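Local coordinates for protein intermedilysin (Streptococcus intermedius, PDB 5IMW) that probably kills host cells by assembling into large oligomeric pores in cholesterol-containing membranes, and responds to human CD59 as a receptor, at residues Asn21-His25 with Ala80-Leu85; Thr24-Leu30 with Gln347-Ile353; Val103-Lys109 with Leu132-Trp136; Val374-Tyr378 with Val427-Thr431; Tyr380-Leu384 with Thr393-Arg397. All blocks are in the same frame, centred on the assembly; numbering follows the deposited sequence.

Contact 1: Asn21-His25 with Ala80-Leu85; sequences NILTH and ADQSLL
L23 and L85 bring the two backbones to 6.8 Å (CA to CA), where the chain leaves helix 19-22 through an inverse gamma turn centred on L23 and enters strand 24-26. Facing it is a short helix with loose internal bonds, 82-85. The side chain of L23 reaches into the opposing segment with one branch: its CD2 rests 4.0 Å from L84 CD2 and 4.1 Å from A80 CB. L85 points toward the first segment and, with its CG beside the backbone N (chi1 -60°), lays its two methyls along the turn and the start of the strand, L85 CD2 3.8 Å from L23 C and L85 CD1 3.9 Å from T24 O. The same CD1 meets H25 CB. I22 CG2 touches A80 O, whereas T24 OG1 donates to N21 O, 2.6 Å away, from above the carbonyl plane. No hydrogen bond crosses between the segments; I346 and F337 touch L23, and Y333 touches L84. Toward the surface the imidazole of H25 and the amide of Q82 approach obliquely, their planes 48° apart, next to E86; H25 and E86 are zinc ligands seen in a crystal structure of this protein, though no zinc is bound here.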
# COMPACT_ATOMS: atom_id res chain seq x y z
N ASN A 21 -10.81 -18.23 0.12
CA ASN A 21 -11.98 -17.87 -0.69
C ASN A 21 -13.14 -17.43 0.19
O ASN A 21 -13.97 -16.62 -0.24
CB ASN A 21 -12.39 -19.04 -1.58
CG ASN A 21 -12.01 -18.83 -3.03
OD1 ASN A 21 -12.84 -18.45 -3.86
ND2 ASN A 21 -10.74 -19.08 -3.35
N ILE A 22 -13.23 -17.96 1.42
CA ILE A 22 -14.26 -17.53 2.35
C ILE A 22 -13.94 -16.14 2.87
O ILE A 22 -14.85 -15.33 3.12
CB ILE A 22 -14.41 -18.52 3.51
CG1 ILE A 22 -14.62 -19.94 2.99
CG2 ILE A 22 -15.57 -18.12 4.40
CD1 ILE A 22 -14.51 -20.98 4.07
N LEU A 23 -12.66 -15.84 3.07
CA LEU A 23 -12.24 -14.56 3.60
C LEU A 23 -11.99 -13.55 2.48
O LEU A 23 -10.98 -12.84 2.46
CB LEU A 23 -10.99 -14.75 4.46
CG LEU A 23 -11.20 -15.69 5.65
CD1 LEU A 23 -9.87 -16.16 6.20
CD2 LEU A 23 -12.02 -15.00 6.73
N THR A 24 -12.92 -13.50 1.54
CA THR A 24 -12.81 -12.65 0.36
C THR A 24 -14.00 -11.69 0.35
O THR A 24 -15.15 -12.13 0.40
CB THR A 24 -12.77 -13.48 -0.92
OG1 THR A 24 -12.16 -14.75 -0.65
CG2 THR A 24 -11.97 -12.77 -1.99
N HIS A 25 -13.71 -10.39 0.31
CA HIS A 25 -14.74 -9.36 0.25
C HIS A 25 -14.59 -8.61 -1.07
O HIS A 25 -13.56 -7.98 -1.32
CB HIS A 25 -14.61 -8.39 1.43
CG HIS A 25 -15.51 -7.20 1.33
ND1 HIS A 25 -16.86 -7.26 1.59
CD2 HIS A 25 -15.25 -5.91 0.99
CE1 HIS A 25 -17.40 -6.06 1.42
NE2 HIS A 25 -16.44 -5.23 1.05
N ALA A 80 -15.63 -17.16 11.02
CA ALA A 80 -15.15 -16.57 9.77
C ALA A 80 -16.33 -16.18 8.88
O ALA A 80 -16.46 -16.60 7.73
CB ALA A 80 -14.21 -17.55 9.06
N ASP A 81 -17.19 -15.33 9.44
CA ASP A 81 -18.40 -14.89 8.77
C ASP A 81 -18.19 -13.46 8.24
O ASP A 81 -17.05 -12.99 8.11
CB ASP A 81 -19.58 -14.99 9.74
CG ASP A 81 -19.37 -14.18 11.01
OD1 ASP A 81 -18.69 -13.13 10.94
OD2 ASP A 81 -19.87 -14.59 12.07
N GLN A 82 -19.28 -12.77 7.94
CA GLN A 82 -19.18 -11.43 7.37
C GLN A 82 -18.56 -10.45 8.36
O GLN A 82 -17.82 -9.54 7.96
CB GLN A 82 -20.56 -10.94 6.92
CG GLN A 82 -20.58 -9.54 6.33
CD GLN A 82 -19.80 -9.45 5.04
OE1 GLN A 82 -19.35 -10.45 4.49
NE2 GLN A 82 -19.63 -8.23 4.54
N SER A 83 -18.85 -10.62 9.65
CA SER A 83 -18.39 -9.65 10.64
C SER A 83 -16.86 -9.60 10.72
O SER A 83 -16.30 -8.54 11.00
CB SER A 83 -18.97 -9.99 12.01
OG SER A 83 -19.16 -11.38 12.17
N LEU A 84 -16.18 -10.72 10.47
CA LEU A 84 -14.73 -10.72 10.53
C LEU A 84 -14.12 -9.90 9.40
O LEU A 84 -13.08 -9.26 9.59
CB LEU A 84 -14.19 -12.15 10.49
CG LEU A 84 -12.70 -12.33 10.81
CD1 LEU A 84 -12.41 -12.01 12.26
CD2 LEU A 84 -12.24 -13.73 10.47
N LEU A 85 -14.76 -9.90 8.22
CA LEU A 85 -14.24 -9.11 7.11
C LEU A 85 -14.41 -7.62 7.36
O LEU A 85 -13.57 -6.82 6.94
CB LEU A 85 -14.95 -9.52 5.81
CG LEU A 85 -14.79 -10.98 5.42
CD1 LEU A 85 -15.61 -11.30 4.19
CD2 LEU A 85 -13.33 -11.33 5.19

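Contact 2: Thr24-Leu30 with Gln347-Ile353; sequences THQGEKL and QNNTDYI
The amide of Q26 lies against CB of N349 on one side of the paired strands, the two amide planes 68° apart; Q26, bent at chi2, brings NE2 to 3.7 Å from N349 CB across the strands. T24 lies on this face too, its CG2 beside Q347, while the imidazole of H25 and the side chain of N348 occupy the other. The third flat group, the carboxylate of D351, is met at its rim, where OD2 accepts L30 N through the anti lone pair at 3.1 Å. D351 can do this because its CG stands beside its own backbone N (chi1 -66°), which turns the carboxylate toward K29 and L30; L30 CG then packs 3.9 Å from D351 CB. Between these groups the backbones pair in parallel. H25 brackets N348, giving H25 N to Q347 O (3.0 Å) and receiving N349 N at H25 O (2.9 Å), and G27 N continues to N349 O in an almost straight bond of 2.7 Å. Past the end of strand 24-26, D351 N still finds E28 O at 2.9 Å. D351 therefore holds the departing segment by main chain and side chain together. K52 is a weak, long ion partner and K29 a more distant positive charge; the L30 amide probably helps to stabilise the negative charge of the carboxylate.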
# COMPACT_ATOMS: atom_id res chain seq x y z
N THR A 24 -12.92 -13.50 1.54
CA THR A 24 -12.81 -12.65 0.36
C THR A 24 -14.00 -11.69 0.35
O THR A 24 -15.15 -12.13 0.40
CB THR A 24 -12.77 -13.48 -0.92
OG1 THR A 24 -12.16 -14.75 -0.65
CG2 THR A 24 -11.97 -12.77 -1.99
N HIS A 25 -13.71 -10.39 0.31
CA HIS A 25 -14.74 -9.36 0.25
C HIS A 25 -14.59 -8.61 -1.07
O HIS A 25 -13.56 -7.98 -1.32
CB HIS A 25 -14.61 -8.39 1.43
CG HIS A 25 -15.51 -7.20 1.33
ND1 HIS A 25 -16.86 -7.26 1.59
CD2 HIS A 25 -15.25 -5.91 0.99
CE1 HIS A 25 -17.40 -6.06 1.42
NE2 HIS A 25 -16.44 -5.23 1.05
N GLN A 26 -15.63 -8.68 -1.91
CA GLN A 26 -15.61 -8.06 -3.23
C GLN A 26 -16.41 -6.76 -3.17
O GLN A 26 -17.63 -6.79 -2.99
CB GLN A 26 -16.19 -9.00 -4.28
CG GLN A 26 -15.85 -8.60 -5.72
CD GLN A 26 -14.49 -9.11 -6.16
OE1 GLN A 26 -14.03 -10.16 -5.70
NE2 GLN A 26 -13.84 -8.38 -7.05
N GLY A 27 -15.72 -5.64 -3.33
CA GLY A 27 -16.37 -4.35 -3.41
C GLY A 27 -17.01 -4.14 -4.77
O GLY A 27 -17.30 -5.08 -5.51
N GLU A 28 -17.23 -2.87 -5.11
CA GLU A 28 -17.84 -2.53 -6.39
C GLU A 28 -16.98 -3.01 -7.54
O GLU A 28 -15.74 -2.96 -7.48
CB GLU A 28 -18.06 -1.02 -6.50
CG GLU A 28 -19.27 -0.49 -5.74
CD GLU A 28 -20.59 -0.96 -6.33
OE1 GLU A 28 -20.57 -1.72 -7.32
OE2 GLU A 28 -21.65 -0.58 -5.79
N LYS A 29 -17.63 -3.49 -8.60
CA LYS A 29 -16.99 -3.82 -9.86
C LYS A 29 -17.53 -2.88 -10.93
O LYS A 29 -18.73 -2.87 -11.19
CB LYS A 29 -17.24 -5.28 -10.24
CG LYS A 29 -16.46 -6.28 -9.40
CD LYS A 29 -15.64 -7.26 -10.24
CE LYS A 29 -16.24 -8.66 -10.26
NZ LYS A 29 -15.27 -9.67 -10.74
N LEU A 30 -16.64 -2.10 -11.52
CA LEU A 30 -17.02 -1.09 -12.51
C LEU A 30 -16.58 -1.52 -13.90
O LEU A 30 -15.62 -2.28 -14.06
CB LEU A 30 -16.40 0.27 -12.17
CG LEU A 30 -16.39 0.68 -10.69
CD1 LEU A 30 -15.90 2.11 -10.55
CD2 LEU A 30 -17.76 0.53 -10.05
N GLN A 347 -8.74 -11.30 2.17
CA GLN A 347 -8.46 -10.74 0.85
C GLN A 347 -9.59 -9.79 0.48
O GLN A 347 -10.76 -10.20 0.41
CB GLN A 347 -8.32 -11.86 -0.19
CG GLN A 347 -7.42 -11.51 -1.36
CD GLN A 347 -7.01 -12.73 -2.16
OE1 GLN A 347 -7.48 -13.84 -1.90
NE2 GLN A 347 -6.13 -12.53 -3.13
N ASN A 348 -9.26 -8.53 0.24
CA ASN A 348 -10.23 -7.51 -0.12
C ASN A 348 -9.97 -7.06 -1.56
O ASN A 348 -8.85 -6.67 -1.90
CB ASN A 348 -10.15 -6.30 0.82
CG ASN A 348 -10.37 -6.68 2.28
OD1 ASN A 348 -10.32 -7.86 2.64
ND2 ASN A 348 -10.62 -5.69 3.12
N ASN A 349 -11.01 -7.13 -2.39
CA ASN A 349 -10.92 -6.76 -3.79
C ASN A 349 -11.99 -5.73 -4.12
O ASN A 349 -13.08 -5.74 -3.54
CB ASN A 349 -11.07 -7.99 -4.70
CG ASN A 349 -10.14 -9.13 -4.31
OD1 ASN A 349 -9.10 -8.91 -3.68
ND2 ASN A 349 -10.52 -10.35 -4.67
N THR A 350 -11.67 -4.84 -5.05
CA THR A 350 -12.61 -3.79 -5.45
C THR A 350 -12.06 -3.08 -6.68
O THR A 350 -10.89 -3.24 -7.03
CB THR A 350 -12.85 -2.79 -4.31
OG1 THR A 350 -13.75 -1.76 -4.75
CG2 THR A 350 -11.55 -2.15 -3.87
N ASP A 351 -12.92 -2.31 -7.32
CA ASP A 351 -12.54 -1.40 -8.39
C ASP A 351 -12.71 0.04 -7.91
O ASP A 351 -13.39 0.30 -6.91
CB ASP A 351 -13.37 -1.64 -9.65
CG ASP A 351 -13.09 -2.99 -10.29
OD1 ASP A 351 -12.01 -3.56 -10.02
OD2 ASP A 351 -13.95 -3.48 -11.05
N TYR A 352 -12.08 0.96 -8.63
CA TYR A 352 -12.14 2.37 -8.24
C TYR A 352 -11.68 3.23 -9.40
O TYR A 352 -11.02 2.76 -10.33
CB TYR A 352 -11.27 2.63 -7.00
CG TYR A 352 -9.79 2.43 -7.22
CD1 TYR A 352 -9.25 1.15 -7.33
CD2 TYR A 352 -8.92 3.51 -7.30
CE1 TYR A 352 -7.89 0.96 -7.53
CE2 TYR A 352 -7.57 3.33 -7.50
CZ TYR A 352 -7.06 2.05 -7.61
OH TYR A 352 -5.71 1.87 -7.81
N ILE A 353 -12.06 4.51 -9.34
CA ILE A 353 -11.70 5.49 -10.36
C ILE A 353 -10.36 6.12 -10.00
O ILE A 353 -10.26 6.85 -9.00
CB ILE A 353 -12.79 6.56 -10.50
CG1 ILE A 353 -14.07 5.95 -11.09
CG2 ILE A 353 -12.30 7.72 -11.35
CD1 ILE A 353 -13.93 5.40 -12.49

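Contact 3: Val103-Lys109 with Leu132-Trp136; sequences VNLPGLK and LVEKW
The indole of W136 is met by the loop 103-109 at its edge and over one face. In the ring plane, W136 NE1 donates to P106 O at 2.8 Å, and the donor also lies in the plane of that carbonyl. Over the face stands L105, whose CD2 is 3.8 Å from the centroid of the W136 six-membered ring and only 10° off its normal, a CH-pi contact; L105 CB lies 3.7 Å from W136 CD1, above the pyrrole end. P106 CD adds an apolar touch on CZ2, and L108 CD2 reaches CD1 obliquely. The ring extends into the loop because its CG is anti to the backbone N (chi1 172°). One step outward, L105 CD1 spans the indole and V133, lying 3.9 Å from V133 CG2. V103 CG2 and L132 CD2, likewise 3.9 Å apart, continue the apolar seam one turn back from W136. Y202 of strand 202-206 backs L105 and V133, while V146 touches both P106 and W136. L105 to L108 form a type II beta turn, and the link between strands 99-103 and 114-117 that holds it packs on helix 122-140 mainly through W136, with L132 and V133 beside it.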
# COMPACT_ATOMS: atom_id res chain seq x y z
N VAL A 103 4.73 -15.77 25.38
CA VAL A 103 5.12 -14.39 25.11
C VAL A 103 6.60 -14.37 24.75
O VAL A 103 7.40 -15.12 25.32
CB VAL A 103 4.85 -13.47 26.31
CG1 VAL A 103 5.13 -12.02 25.95
CG2 VAL A 103 3.41 -13.63 26.78
N ASN A 104 6.96 -13.51 23.80
CA ASN A 104 8.30 -13.47 23.23
C ASN A 104 9.14 -12.33 23.80
O ASN A 104 10.07 -11.86 23.13
CB ASN A 104 8.22 -13.36 21.71
CG ASN A 104 7.69 -12.01 21.26
OD1 ASN A 104 6.98 -11.33 21.99
ND2 ASN A 104 8.04 -11.62 20.04
N LEU A 105 8.84 -11.88 25.01
CA LEU A 105 9.65 -10.83 25.62
C LEU A 105 11.06 -11.36 25.88
O LEU A 105 11.23 -12.54 26.23
CB LEU A 105 9.01 -10.34 26.91
CG LEU A 105 8.02 -9.18 26.72
CD1 LEU A 105 7.14 -8.99 27.94
CD2 LEU A 105 8.78 -7.90 26.41
N PRO A 106 12.09 -10.53 25.73
CA PRO A 106 13.46 -11.04 25.76
C PRO A 106 13.90 -11.43 27.16
O PRO A 106 13.49 -10.84 28.16
CB PRO A 106 14.29 -9.86 25.24
CG PRO A 106 13.51 -8.67 25.64
CD PRO A 106 12.05 -9.06 25.57
N GLY A 107 14.76 -12.45 27.21
CA GLY A 107 15.25 -12.99 28.46
C GLY A 107 14.44 -14.15 28.99
O GLY A 107 14.98 -15.00 29.71
N LEU A 108 13.15 -14.22 28.65
CA LEU A 108 12.23 -15.20 29.22
C LEU A 108 12.88 -16.56 29.38
O LEU A 108 13.46 -17.11 28.44
CB LEU A 108 10.97 -15.29 28.35
CG LEU A 108 9.75 -14.59 28.95
CD1 LEU A 108 9.31 -15.31 30.21
CD2 LEU A 108 10.01 -13.12 29.25
N LYS A 109 12.77 -17.11 30.59
CA LYS A 109 13.56 -18.24 31.04
C LYS A 109 12.65 -19.39 31.45
O LYS A 109 11.67 -19.20 32.17
CB LYS A 109 14.45 -17.85 32.23
CG LYS A 109 13.82 -16.83 33.18
CD LYS A 109 14.02 -15.41 32.68
CE LYS A 109 12.71 -14.62 32.63
NZ LYS A 109 12.84 -13.38 31.79
N LEU A 132 1.85 -11.01 33.52
CA LEU A 132 3.17 -11.47 33.10
C LEU A 132 4.06 -10.30 32.70
O LEU A 132 5.24 -10.25 33.05
CB LEU A 132 3.04 -12.45 31.93
CG LEU A 132 4.37 -12.84 31.27
CD1 LEU A 132 4.35 -14.30 30.82
CD2 LEU A 132 4.70 -11.95 30.07
N VAL A 133 3.50 -9.35 31.94
CA VAL A 133 4.29 -8.21 31.47
C VAL A 133 4.87 -7.46 32.66
O VAL A 133 6.08 -7.17 32.71
CB VAL A 133 3.42 -7.30 30.58
CG1 VAL A 133 3.76 -5.83 30.76
CG2 VAL A 133 3.60 -7.71 29.12
N GLU A 134 4.04 -7.15 33.65
CA GLU A 134 4.52 -6.45 34.84
C GLU A 134 5.67 -7.21 35.50
O GLU A 134 6.61 -6.60 36.01
CB GLU A 134 3.36 -6.26 35.82
CG GLU A 134 2.19 -5.47 35.24
CD GLU A 134 0.92 -5.61 36.05
OE1 GLU A 134 0.90 -6.45 36.97
OE2 GLU A 134 -0.05 -4.89 35.76
N LYS A 135 5.61 -8.54 35.48
CA LYS A 135 6.71 -9.34 36.01
C LYS A 135 8.00 -9.09 35.23
O LYS A 135 9.02 -8.67 35.79
CB LYS A 135 6.35 -10.83 35.97
CG LYS A 135 5.02 -11.19 36.62
CD LYS A 135 5.17 -11.63 38.07
CE LYS A 135 4.16 -12.70 38.42
NZ LYS A 135 4.43 -13.97 37.69
N TRP A 136 7.96 -9.36 33.92
CA TRP A 136 9.13 -9.14 33.07
C TRP A 136 9.68 -7.73 33.23
O TRP A 136 10.89 -7.52 33.15
CB TRP A 136 8.77 -9.40 31.61
CG TRP A 136 9.86 -9.01 30.66
CD1 TRP A 136 10.83 -9.82 30.14
CD2 TRP A 136 10.09 -7.71 30.12
NE1 TRP A 136 11.65 -9.10 29.31
CE2 TRP A 136 11.22 -7.80 29.28
CE3 TRP A 136 9.46 -6.47 30.26
CZ2 TRP A 136 11.73 -6.70 28.59
CZ3 TRP A 136 9.97 -5.38 29.58
CH2 TRP A 136 11.09 -5.51 28.75

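Contact 4: Val374-Tyr378 with Val427-Thr431; sequences VARFY and VLGAT
F377 and V427 come side by side because of their first torsions: F377 CG sits anti to its carbonyl carbon (chi1 -69°), and V427 places CG2 anti to its backbone N, with CG1 taking the position between N and carbonyl carbon. The two side chains point the same way, and V427 CG2 lies 3.4 Å from F377 CE1, approaching the ring obliquely. On the other face of the sheet Y378, its CG also beside the backbone N (chi1 -58°), swings its ring toward L428. There the two side chains cross at about a right angle, and L428 CD1 meets the ring edge at Y378 CE1, 3.3 Å away. R376 shares this face, but beyond CB its chain bends at chi2 and its guanidinium end departs from L428. The backbones run antiparallel, the strand axes making an angle of 162°. R376 and L428 form a hydrogen-bonded pair, R376 N giving to L428 O at 2.6 Å and L428 N to R376 O at 2.9 Å; F377 and V427 are the following non-hydrogen-bonded pair. Beyond L428 no further bridge forms: V374 and A430 retain an apolar touch, CB to CB 4.3 Å. In the beta-sandwich domain, strand 375-386 is flanked by 420-429 and 392-406, and 439-444 completes the sheet next to V427. F377 touches L367 and A375 touches H369, both of strand 365-369, so this face packs against the second sheet, while Y378 makes a cation-pi contact with K426.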
# COMPACT_ATOMS: atom_id res chain seq x y z
N VAL A 374 26.98 15.60 -48.36
CA VAL A 374 25.62 16.06 -48.59
C VAL A 374 24.68 15.26 -47.70
O VAL A 374 24.66 14.03 -47.75
CB VAL A 374 25.23 15.93 -50.07
CG1 VAL A 374 24.05 16.86 -50.38
CG2 VAL A 374 26.40 16.24 -50.98
N ALA A 375 23.91 15.96 -46.87
CA ALA A 375 22.95 15.35 -45.97
C ALA A 375 21.55 15.86 -46.27
O ALA A 375 21.36 17.02 -46.66
CB ALA A 375 23.30 15.63 -44.51
N ARG A 376 20.57 14.98 -46.09
CA ARG A 376 19.17 15.30 -46.30
C ARG A 376 18.37 14.76 -45.13
O ARG A 376 18.49 13.58 -44.78
CB ARG A 376 18.66 14.70 -47.62
CG ARG A 376 18.39 15.72 -48.72
CD ARG A 376 16.91 16.04 -48.84
NE ARG A 376 16.59 16.72 -50.09
CZ ARG A 376 16.42 16.11 -51.26
NH1 ARG A 376 16.54 14.79 -51.36
NH2 ARG A 376 16.14 16.83 -52.34
N PHE A 377 17.55 15.61 -44.51
CA PHE A 377 16.81 15.26 -43.31
C PHE A 377 15.33 15.11 -43.62
O PHE A 377 14.78 15.82 -44.47
CB PHE A 377 16.98 16.32 -42.21
CG PHE A 377 18.37 16.39 -41.62
CD1 PHE A 377 19.43 15.71 -42.19
CD2 PHE A 377 18.59 17.13 -40.48
CE1 PHE A 377 20.70 15.79 -41.63
CE2 PHE A 377 19.85 17.21 -39.92
CZ PHE A 377 20.90 16.54 -40.50
N TYR A 378 14.69 14.18 -42.93
CA TYR A 378 13.24 14.07 -42.90
C TYR A 378 12.80 13.84 -41.46
O TYR A 378 13.40 13.04 -40.74
CB TYR A 378 12.72 12.95 -43.81
CG TYR A 378 13.13 13.08 -45.26
CD1 TYR A 378 14.41 12.76 -45.68
CD2 TYR A 378 12.22 13.52 -46.22
CE1 TYR A 378 14.79 12.89 -47.00
CE2 TYR A 378 12.59 13.65 -47.55
CZ TYR A 378 13.87 13.33 -47.93
OH TYR A 378 14.25 13.45 -49.25
N VAL A 427 17.17 10.40 -41.64
CA VAL A 427 18.35 11.19 -41.97
C VAL A 427 19.21 10.38 -42.92
O VAL A 427 19.55 9.22 -42.64
CB VAL A 427 19.14 11.60 -40.71
CG1 VAL A 427 19.56 10.40 -39.91
CG2 VAL A 427 20.34 12.48 -41.06
N LEU A 428 19.56 10.97 -44.06
CA LEU A 428 20.33 10.28 -45.08
C LEU A 428 21.33 11.24 -45.71
O LEU A 428 21.13 12.46 -45.70
CB LEU A 428 19.43 9.66 -46.16
CG LEU A 428 17.93 9.56 -45.88
CD1 LEU A 428 17.24 10.88 -46.15
CD2 LEU A 428 17.31 8.44 -46.71
N GLY A 429 22.40 10.68 -46.25
CA GLY A 429 23.43 11.46 -46.91
C GLY A 429 23.69 11.02 -48.33
O GLY A 429 22.76 10.70 -49.08
N ALA A 430 24.97 11.00 -48.73
CA ALA A 430 25.35 10.59 -50.07
C ALA A 430 26.70 9.87 -49.99
O ALA A 430 27.60 10.31 -49.27
CB ALA A 430 25.44 11.78 -51.03
N THR A 431 26.82 8.78 -50.74
CA THR A 431 28.04 7.98 -50.76
C THR A 431 28.61 7.90 -52.17
O THR A 431 29.67 8.45 -52.45
CB THR A 431 27.77 6.57 -50.21

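Contact 5: Tyr380-Leu384 with Thr393-Arg397; sequences YWEEL and TIRSR
Y380 opens the pairing with a weak contact, its CA lying 3.5 Å from R397 O, while its hydroxyl is bonded to K426. W381 follows in a hydrogen-bonded antiparallel pair with R397: W381 N gives to R397 O at 2.9 Å and R397 N to W381 O at 3.0 Å. Its CG lies between backbone N and carbonyl carbon (chi1 71°), which stands the indole up over the strand pair, where R397 CB sits over one face, 4.3 Å from the centroid of the five-membered ring of W381. E382 turns to the other side of the sheet, opposite S396, and runs alongside I394, with OE1 3.5 Å from I394 CG2. E383 returns to the tryptophan face and pairs with R395 through two backbone bonds, E383 N to R395 O and R395 N to E383 O. Its extended chain delivers two oxygens to two partners. E383 OE2 accepts W381 NE1 at 2.8 Å, from the anti side and tilted 29° out of the carboxylate plane, whereas E383 OE1 forms a rather long salt bridge of 3.6 Å to R397 NE, near the guanidinium plane. L384 closes the run by lying beside I394. The indole N-H and the R397 guanidinium, with the more distant R395 as a second positive charge, would be expected to keep E383 ionised and its carboxylate restrained on this exposed hairpin.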
# COMPACT_ATOMS: atom_id res chain seq x y z
N TYR A 380 9.12 14.01 -38.87
CA TYR A 380 7.67 14.11 -38.76
C TYR A 380 7.27 13.91 -37.31
O TYR A 380 8.04 13.40 -36.49
CB TYR A 380 6.96 13.08 -39.65
CG TYR A 380 7.69 12.74 -40.93
CD1 TYR A 380 8.76 11.85 -40.92
CD2 TYR A 380 7.31 13.29 -42.14
CE1 TYR A 380 9.43 11.53 -42.09
CE2 TYR A 380 7.97 12.97 -43.31
CZ TYR A 380 9.03 12.09 -43.28
OH TYR A 380 9.70 11.77 -44.44
N TRP A 381 6.04 14.31 -37.00
CA TRP A 381 5.50 14.16 -35.65
C TRP A 381 3.99 14.39 -35.73
O TRP A 381 3.43 14.59 -36.81
CB TRP A 381 6.17 15.12 -34.67
CG TRP A 381 5.80 16.55 -34.87
CD1 TRP A 381 4.74 17.21 -34.32
CD2 TRP A 381 6.50 17.51 -35.67
NE1 TRP A 381 4.73 18.52 -34.73
CE2 TRP A 381 5.80 18.73 -35.56
CE3 TRP A 381 7.64 17.46 -36.47
CZ2 TRP A 381 6.21 19.89 -36.22
CZ3 TRP A 381 8.05 18.61 -37.12
CH2 TRP A 381 7.33 19.81 -36.99
N GLU A 382 3.34 14.37 -34.57
CA GLU A 382 1.90 14.57 -34.47
C GLU A 382 1.60 15.48 -33.30
O GLU A 382 2.30 15.46 -32.28
CB GLU A 382 1.15 13.24 -34.31
CG GLU A 382 1.92 12.02 -34.81
CD GLU A 382 1.08 10.76 -34.84
OE1 GLU A 382 -0.12 10.83 -34.48
OE2 GLU A 382 1.61 9.70 -35.23
N GLU A 383 0.55 16.29 -33.44
CA GLU A 383 0.17 17.27 -32.43
C GLU A 383 -1.29 17.05 -32.04
O GLU A 383 -2.16 16.92 -32.90
CB GLU A 383 0.37 18.70 -32.95
CG GLU A 383 1.83 19.06 -33.20
CD GLU A 383 1.99 20.40 -33.90
OE1 GLU A 383 0.98 21.08 -34.16
OE2 GLU A 383 3.15 20.77 -34.20
N LEU A 384 -1.55 17.01 -30.73
CA LEU A 384 -2.90 16.86 -30.21
C LEU A 384 -3.54 18.23 -30.03
O LEU A 384 -2.87 19.20 -29.66
CB LEU A 384 -2.89 16.11 -28.87
CG LEU A 384 -2.15 14.78 -28.80
CD1 LEU A 384 -2.26 14.22 -27.40
CD2 LEU A 384 -2.70 13.78 -29.82
N THR A 393 -8.09 15.91 -30.86
CA THR A 393 -7.78 15.82 -32.28
C THR A 393 -6.34 15.36 -32.49
O THR A 393 -5.54 15.29 -31.55
CB THR A 393 -8.01 17.16 -32.97
OG1 THR A 393 -6.99 18.09 -32.57
CG2 THR A 393 -9.38 17.74 -32.60
N ILE A 394 -6.02 15.06 -33.74
CA ILE A 394 -4.66 14.72 -34.15
C ILE A 394 -4.36 15.44 -35.46
O ILE A 394 -5.14 15.36 -36.41
CB ILE A 394 -4.45 13.21 -34.32
CG1 ILE A 394 -4.90 12.44 -33.08
CG2 ILE A 394 -2.98 12.91 -34.61
CD1 ILE A 394 -4.92 10.94 -33.27
N ARG A 395 -3.22 16.13 -35.51
CA ARG A 395 -2.75 16.79 -36.72
C ARG A 395 -1.36 16.24 -37.04
O ARG A 395 -0.39 16.57 -36.35
CB ARG A 395 -2.71 18.30 -36.56
CG ARG A 395 -4.05 19.00 -36.82
CD ARG A 395 -4.69 19.54 -35.55
NE ARG A 395 -3.80 20.43 -34.80
CZ ARG A 395 -4.21 21.35 -33.93
NH1 ARG A 395 -5.50 21.54 -33.69
NH2 ARG A 395 -3.31 22.10 -33.29
N SER A 396 -1.27 15.42 -38.08
CA SER A 396 0.02 14.93 -38.53
C SER A 396 0.78 16.06 -39.22
O SER A 396 0.27 16.69 -40.15
CB SER A 396 -0.15 13.75 -39.49
OG SER A 396 1.11 13.23 -39.88
N ARG A 397 2.00 16.33 -38.74
CA ARG A 397 2.78 17.46 -39.22
C ARG A 397 4.21 17.03 -39.49
O ARG A 397 4.71 16.05 -38.92
CB ARG A 397 2.77 18.61 -38.21
CG ARG A 397 1.37 19.13 -37.92
CD ARG A 397 1.38 20.61 -37.58
NE ARG A 397 0.03 21.17 -37.61
CZ ARG A 397 -0.61 21.53 -38.72
NH1 ARG A 397 -0.03 21.38 -39.91
NH2 ARG A 397 -1.84 22.02 -38.65

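Contacts 1 and 2 share T24 and H25 and meet directly, L23 O lying 2.7 Å from Q347 N, a probable hydrogen bond. H25 thus has its backbone fixed by contact 2 while its ring, with E86 nearby, supplies a zinc ligand seen in a structure of this protein. Contact 3 belongs to the same family region but is a separate packing unit, its nearest atoms about 22 Å from contact 1. Contacts 4 and 5 lie along one strand, 375-386, of the beta sandwich, centres about 24 Å apart; the latter approaches H386 and E392, likewise zinc ligands, no metal being present in this chain. Centres of contacts 3 and 4 are about 81 Å apart, reflecting the elongated molecule.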